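Side-chain contacts in glucanase (Klebsiella pneumoniae, PDB 5GY3), which probably hydrolyses internal beta-1,4-glucosidic linkages in cellulose, lichenin and cereal beta-D-glucans as a family 8 endoglucanase: residues L59-K62 with S63-L66; L97-Q100 with K101-D105; Q104-R107 with Y108-S112. One frame throughout, in Å; residues are numbered along the deposited sequence.

Contact 1 (L59-K62 with S63-L66); sequences LRDK and SNGL
D61 and N64 flank the K62-S63 bend of a tight chain reversal, D61 CG 3.5 Å from N64 OD1, their side chains crossing at about a right angle with the carboxylate and amide planes turned 46° apart. D61 has its CG anti to the backbone N (chi1 -176°), which swings the carboxylate over the turn; there OD1 takes two bonds from S63, one from OG at 2.7 Å and one from the backbone N at 3.0 Å. Both donors approach from the same face of the carboxylate, OG on the syn side and N on the anti side. N64 uses its own OD1 differently, accepting from L66 N at 2.9 Å. Backbone bonds close the loop: G65 N gives a bond to D61 O at 2.8 Å, and D61 N one to L66 O at 2.7 Å. R60, bent at chi2 and chi3, curls back so that NH1 reaches G65 O at 3.0 Å, the oxygen lying near the guanidinium plane, while R60 NE forms a salt bridge with D56. Just beyond the end of helix 45-59, the result is a compact polar turn whose side-chain signature, the N64 OD1 bond to L66 N, is an Asx turn.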
# COMPACT_ATOMS: atom_id res chain seq x y z
N LEU A 59 18.31 2.04 -3.36
CA LEU A 59 17.30 1.44 -4.22
C LEU A 59 16.92 2.26 -5.45
O LEU A 59 16.15 1.76 -6.28
CB LEU A 59 16.04 1.13 -3.40
CG LEU A 59 16.22 0.11 -2.28
CD1 LEU A 59 14.89 -0.10 -1.54
CD2 LEU A 59 16.77 -1.22 -2.81
N ARG A 60 17.42 3.48 -5.61
CA ARG A 60 16.99 4.29 -6.75
C ARG A 60 17.35 3.60 -8.06
O ARG A 60 18.49 3.17 -8.26
CB ARG A 60 17.61 5.68 -6.71
CG ARG A 60 17.14 6.56 -7.86
CD ARG A 60 15.75 7.10 -7.59
NE ARG A 60 15.83 8.17 -6.59
CZ ARG A 60 14.97 9.18 -6.49
NH1 ARG A 60 13.94 9.28 -7.33
NH2 ARG A 60 15.14 10.10 -5.54
N ASP A 61 16.36 3.49 -8.95
CA ASP A 61 16.58 3.05 -10.32
C ASP A 61 16.81 4.29 -11.18
O ASP A 61 15.88 5.03 -11.48
CB ASP A 61 15.37 2.25 -10.83
CG ASP A 61 15.57 1.68 -12.23
OD1 ASP A 61 16.45 2.18 -12.97
OD2 ASP A 61 14.84 0.73 -12.60
N LYS A 62 18.07 4.51 -11.58
CA LYS A 62 18.41 5.75 -12.27
C LYS A 62 17.86 5.81 -13.68
O LYS A 62 17.81 6.90 -14.27
CB LYS A 62 19.93 5.93 -12.30
CG LYS A 62 20.57 6.14 -10.93
CD LYS A 62 20.59 7.60 -10.55
CE LYS A 62 21.32 7.80 -9.22
NZ LYS A 62 22.66 7.14 -9.21
N SER A 63 17.45 4.67 -14.25
CA SER A 63 16.94 4.69 -15.62
C SER A 63 15.56 5.31 -15.70
O SER A 63 15.19 5.86 -16.75
CB SER A 63 16.93 3.27 -16.20
OG SER A 63 15.95 2.45 -15.57
N ASN A 64 14.78 5.26 -14.63
CA ASN A 64 13.43 5.81 -14.69
C ASN A 64 13.03 6.60 -13.45
O ASN A 64 11.90 7.09 -13.41
CB ASN A 64 12.40 4.68 -14.95
CG ASN A 64 12.41 3.59 -13.89
OD1 ASN A 64 12.84 3.81 -12.75
ND2 ASN A 64 11.91 2.42 -14.26
N GLY A 65 13.90 6.75 -12.46
CA GLY A 65 13.56 7.53 -11.28
C GLY A 65 12.74 6.81 -10.23
O GLY A 65 12.42 7.42 -9.20
N LEU A 66 12.40 5.54 -10.44
CA LEU A 66 11.65 4.77 -9.46
C LEU A 66 12.66 4.00 -8.60
O LEU A 66 13.83 4.36 -8.52
CB LEU A 66 10.62 3.89 -10.17
CG LEU A 66 9.57 4.70 -10.95
CD1 LEU A 66 8.71 3.77 -11.79
CD2 LEU A 66 8.71 5.48 -9.97

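Contact 2 (L97-Q100 with K101-D105)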
# COMPACT_ATOMS: atom_id res chain seq x y z
N LEU A 97 6.12 14.20 0.20
CA LEU A 97 5.19 15.33 0.16
C LEU A 97 4.76 15.74 1.56
O LEU A 97 4.76 16.93 1.91
CB LEU A 97 3.99 14.95 -0.71
CG LEU A 97 3.27 16.06 -1.45
CD1 LEU A 97 4.30 16.84 -2.26
CD2 LEU A 97 2.23 15.43 -2.36
N ARG A 98 4.43 14.76 2.40
CA ARG A 98 4.00 15.07 3.76
C ARG A 98 5.15 15.60 4.60
O ARG A 98 4.93 16.44 5.49
CB ARG A 98 3.36 13.83 4.38
CG ARG A 98 1.98 13.53 3.76
CD ARG A 98 1.55 12.06 3.89
NE ARG A 98 1.11 11.68 5.22
CZ ARG A 98 -0.16 11.66 5.63
NH1 ARG A 98 -1.14 12.03 4.82
NH2 ARG A 98 -0.46 11.26 6.86
N ALA A 99 6.37 15.17 4.32
CA ALA A 99 7.53 15.69 5.03
C ALA A 99 7.75 17.18 4.75
O ALA A 99 8.14 17.94 5.64
CB ALA A 99 8.78 14.90 4.65
N GLN A 100 7.51 17.61 3.50
CA GLN A 100 7.63 19.03 3.20
C GLN A 100 6.70 19.85 4.07
O GLN A 100 7.08 20.91 4.58
CB GLN A 100 7.33 19.29 1.72
CG GLN A 100 7.39 20.78 1.35
CD GLN A 100 6.09 21.51 1.60
OE1 GLN A 100 5.02 20.99 1.31
NE2 GLN A 100 6.18 22.72 2.16
N LYS A 101 5.45 19.40 4.21
CA LYS A 101 4.49 20.15 5.00
C LYS A 101 4.87 20.13 6.47
O LYS A 101 4.80 21.17 7.15
CB LYS A 101 3.09 19.57 4.81
CG LYS A 101 2.53 19.80 3.42
CD LYS A 101 1.26 18.99 3.20
CE LYS A 101 0.42 19.62 2.11
NZ LYS A 101 1.27 20.16 1.02
N GLN A 102 5.29 18.97 6.97
CA GLN A 102 5.60 18.84 8.39
C GLN A 102 6.77 19.73 8.80
O GLN A 102 6.71 20.43 9.81
CB GLN A 102 5.89 17.38 8.72
CG GLN A 102 6.31 17.14 10.15
CD GLN A 102 5.17 17.33 11.13
OE1 GLN A 102 4.01 17.05 10.81
NE2 GLN A 102 5.50 17.81 12.32
N TRP A 103 7.85 19.70 8.02
CA TRP A 103 9.08 20.37 8.41
C TRP A 103 9.38 21.61 7.57
O TRP A 103 10.43 22.23 7.77
CB TRP A 103 10.26 19.39 8.35
CG TRP A 103 10.07 18.28 9.34
CD1 TRP A 103 9.88 18.41 10.69
CD2 TRP A 103 9.99 16.87 9.06
NE1 TRP A 103 9.71 17.17 11.27
CE2 TRP A 103 9.77 16.21 10.29
CE3 TRP A 103 10.11 16.10 7.90
CZ2 TRP A 103 9.64 14.82 10.38
CZ3 TRP A 103 9.99 14.71 7.99
CH2 TRP A 103 9.76 14.09 9.23
N GLN A 104 8.49 21.98 6.65
CA GLN A 104 8.59 23.22 5.88
C GLN A 104 9.90 23.30 5.11
O GLN A 104 10.65 24.27 5.19
CB GLN A 104 8.40 24.43 6.80
CG GLN A 104 7.01 24.50 7.40
CD GLN A 104 5.97 24.81 6.35
OE1 GLN A 104 6.04 25.85 5.69
NE2 GLN A 104 5.02 23.90 6.16
N ASP A 105 10.18 22.24 4.34
CA ASP A 105 11.40 22.13 3.56
C ASP A 105 11.03 21.68 2.16
O ASP A 105 10.68 20.51 1.96
CB ASP A 105 12.38 21.16 4.21
CG ASP A 105 13.76 21.21 3.58
OD1 ASP A 105 13.88 21.56 2.39
OD2 ASP A 105 14.72 20.89 4.30
O HOH W 1 4.26 18.93 0.14
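K101 lies beside Q100, and a water joins the two residues to the turn before. That water donates to Q100 OE1 at 2.5 Å and to L97 O at 2.7 Å, and accepts a weak bond from K101 NZ. Q100 is bent at chi2 (-86°), which folds its amide back over the start of K101 and puts OE1 3.5 Å from K101 CG. Next comes Q102, whose backbone N donates to R98 O, one helical turn back; Q102 CG rests 3.5 Å above one face of the W103 ring, offset toward the rim. W103 N continues the helical pattern to A99 O at 3.0 Å, and the indole reaches back along the helix to set CZ3 3.6 Å from A99 CB. Q104 leaves helical geometry with positive phi, yet its side chain turns back to the final turn, NE2 donating to K101 O at 2.9 Å with the oxygen in the amide plane. At D105 the backbone O comes 3.4 Å from Q100 CG. This C-terminal end of helix 86-103 is packed between neighbours: W103 bonds N43 and meets F48 of helix 45-59 edge-to-face, A99 touches V40 of helix 29-41, and Q100 leans on helix 106-123.

Contact 3 (Q104-R107 with Y108-S112)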
# COMPACT_ATOMS: atom_id res chain seq x y z
N GLN A 104 8.49 21.98 6.65
CA GLN A 104 8.59 23.22 5.88
C GLN A 104 9.90 23.30 5.11
O GLN A 104 10.65 24.27 5.19
CB GLN A 104 8.40 24.43 6.80
CG GLN A 104 7.01 24.50 7.40
CD GLN A 104 5.97 24.81 6.35
OE1 GLN A 104 6.04 25.85 5.69
NE2 GLN A 104 5.02 23.90 6.16
N ASP A 105 10.18 22.24 4.34
CA ASP A 105 11.40 22.13 3.56
C ASP A 105 11.03 21.68 2.16
O ASP A 105 10.68 20.51 1.96
CB ASP A 105 12.38 21.16 4.21
CG ASP A 105 13.76 21.21 3.58
OD1 ASP A 105 13.88 21.56 2.39
OD2 ASP A 105 14.72 20.89 4.30
N LYS A 106 11.13 22.59 1.19
CA LYS A 106 10.73 22.31 -0.19
C LYS A 106 11.55 21.20 -0.84
O LYS A 106 11.09 20.63 -1.84
CB LYS A 106 10.84 23.58 -1.04
CG LYS A 106 12.29 24.02 -1.28
CD LYS A 106 12.34 25.26 -2.18
CE LYS A 106 13.75 25.84 -2.22
NZ LYS A 106 14.77 24.77 -2.45
N ARG A 107 12.73 20.89 -0.32
CA ARG A 107 13.55 19.84 -0.92
C ARG A 107 12.83 18.48 -0.89
O ARG A 107 12.95 17.69 -1.84
CB ARG A 107 14.91 19.77 -0.22
CG ARG A 107 15.74 21.06 -0.46
CD ARG A 107 17.02 21.12 0.38
NE ARG A 107 16.75 21.08 1.82
CZ ARG A 107 17.69 20.98 2.76
NH1 ARG A 107 18.97 20.92 2.42
NH2 ARG A 107 17.34 20.93 4.04
N TYR A 108 12.05 18.22 0.16
CA TYR A 108 11.28 16.97 0.18
C TYR A 108 10.22 16.95 -0.91
O TYR A 108 9.96 15.90 -1.51
CB TYR A 108 10.61 16.78 1.54
CG TYR A 108 11.55 16.60 2.71
CD1 TYR A 108 12.50 15.59 2.71
CD2 TYR A 108 11.46 17.42 3.82
CE1 TYR A 108 13.36 15.41 3.80
CE2 TYR A 108 12.30 17.25 4.91
CZ TYR A 108 13.25 16.25 4.90
OH TYR A 108 14.09 16.07 5.98
N ALA A 109 9.59 18.09 -1.17
CA ALA A 109 8.56 18.16 -2.21
C ALA A 109 9.17 18.08 -3.60
O ALA A 109 8.57 17.49 -4.50
CB ALA A 109 7.74 19.43 -2.05
N ILE A 110 10.37 18.65 -3.79
CA ILE A 110 11.04 18.53 -5.08
C ILE A 110 11.39 17.07 -5.36
O ILE A 110 11.26 16.60 -6.49
CB ILE A 110 12.27 19.45 -5.13
CG1 ILE A 110 11.80 20.90 -5.23
CG2 ILE A 110 13.20 19.06 -6.29
CD1 ILE A 110 12.89 21.94 -4.98
N ALA A 111 11.78 16.33 -4.31
CA ALA A 111 12.04 14.90 -4.49
C ALA A 111 10.75 14.15 -4.83
O ALA A 111 10.74 13.29 -5.72
CB ALA A 111 12.67 14.32 -3.22
N SER A 112 9.66 14.47 -4.13
CA SER A 112 8.38 13.84 -4.42
C SER A 112 7.98 14.05 -5.87
O SER A 112 7.55 13.11 -6.56
CB SER A 112 7.31 14.40 -3.47
OG SER A 112 6.04 13.82 -3.75
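D105 OD1 is gripped by two nitrogens of R107, the backbone N and the side-chain NE, each at 3.0 Å, and the first of these makes D105 the N-cap of helix 106-123. The two donors use different parts of the oxygen: NE meets the syn lone pair of OD1, and that oxygen lies close to the guanidinium plane, whereas the backbone N arrives on the anti side, 31° out of the carboxylate plane. The other carboxylate oxygen, OD2, receives R107 NH2 at 2.6 Å, again through a syn lone pair, so the guanidinium holds the carboxylate side-on with NE and one terminal nitrogen. R107 can do this because its chain bends at chi3 (-60°), bringing the group back toward the cap. R45, on helix 45-59, forms a second salt bridge to OD2, and the two arginines together should favour a charged aspartate at this helix start, whose dipole would act in the same sense.

The cap also touches the following turn. Y108 N bonds D105 O at 3.2 Å, the donor standing above the carbonyl plane, while the tyrosine ring extends past the aspartate so that CD2 lies 3.9 Å from D105 CB. With CG anti to its carbonyl carbon (chi1 -64°), Y108 directs the ring back toward the start of the helix and into the protein. There its hydroxyl is hydrogen-bonded to D49 and R45 and its ring stands edge-to-face with F48, tying the helix start to helix 45-59. Farther along, regular helical bonding takes over: I110 N reaches K106 O at 2.9 Å, and A111 N reaches R107 O. The isoleucine side chain lies against the same acceptor, with CG1 3.5 Å from K106 O.

How the contacts relate
Contacts 2 and 3 lie on the two sides of the turn between helices 86-103 and 106-123, a helical hairpin of the (alpha/alpha)6 barrel of family 8 glycosyl hydrolases: they share Q104 and D105, their centres are 7 Å apart, and the helices pack together, with A99 CB 3.8 Å from Y108 CD2 and Q100 CG 3.7 Å from A109 CB. Contact 1 touches neither, its centre lying about 18 Å from that of contact 3 and 23 Å from that of contact 2. Helix 106-123 still connects the regions, since its S118 and T123 meet L66. Contact 1 lies nearer the probable active site: the L66 side chain is about 11 Å from that of D87, the predicted nucleophile.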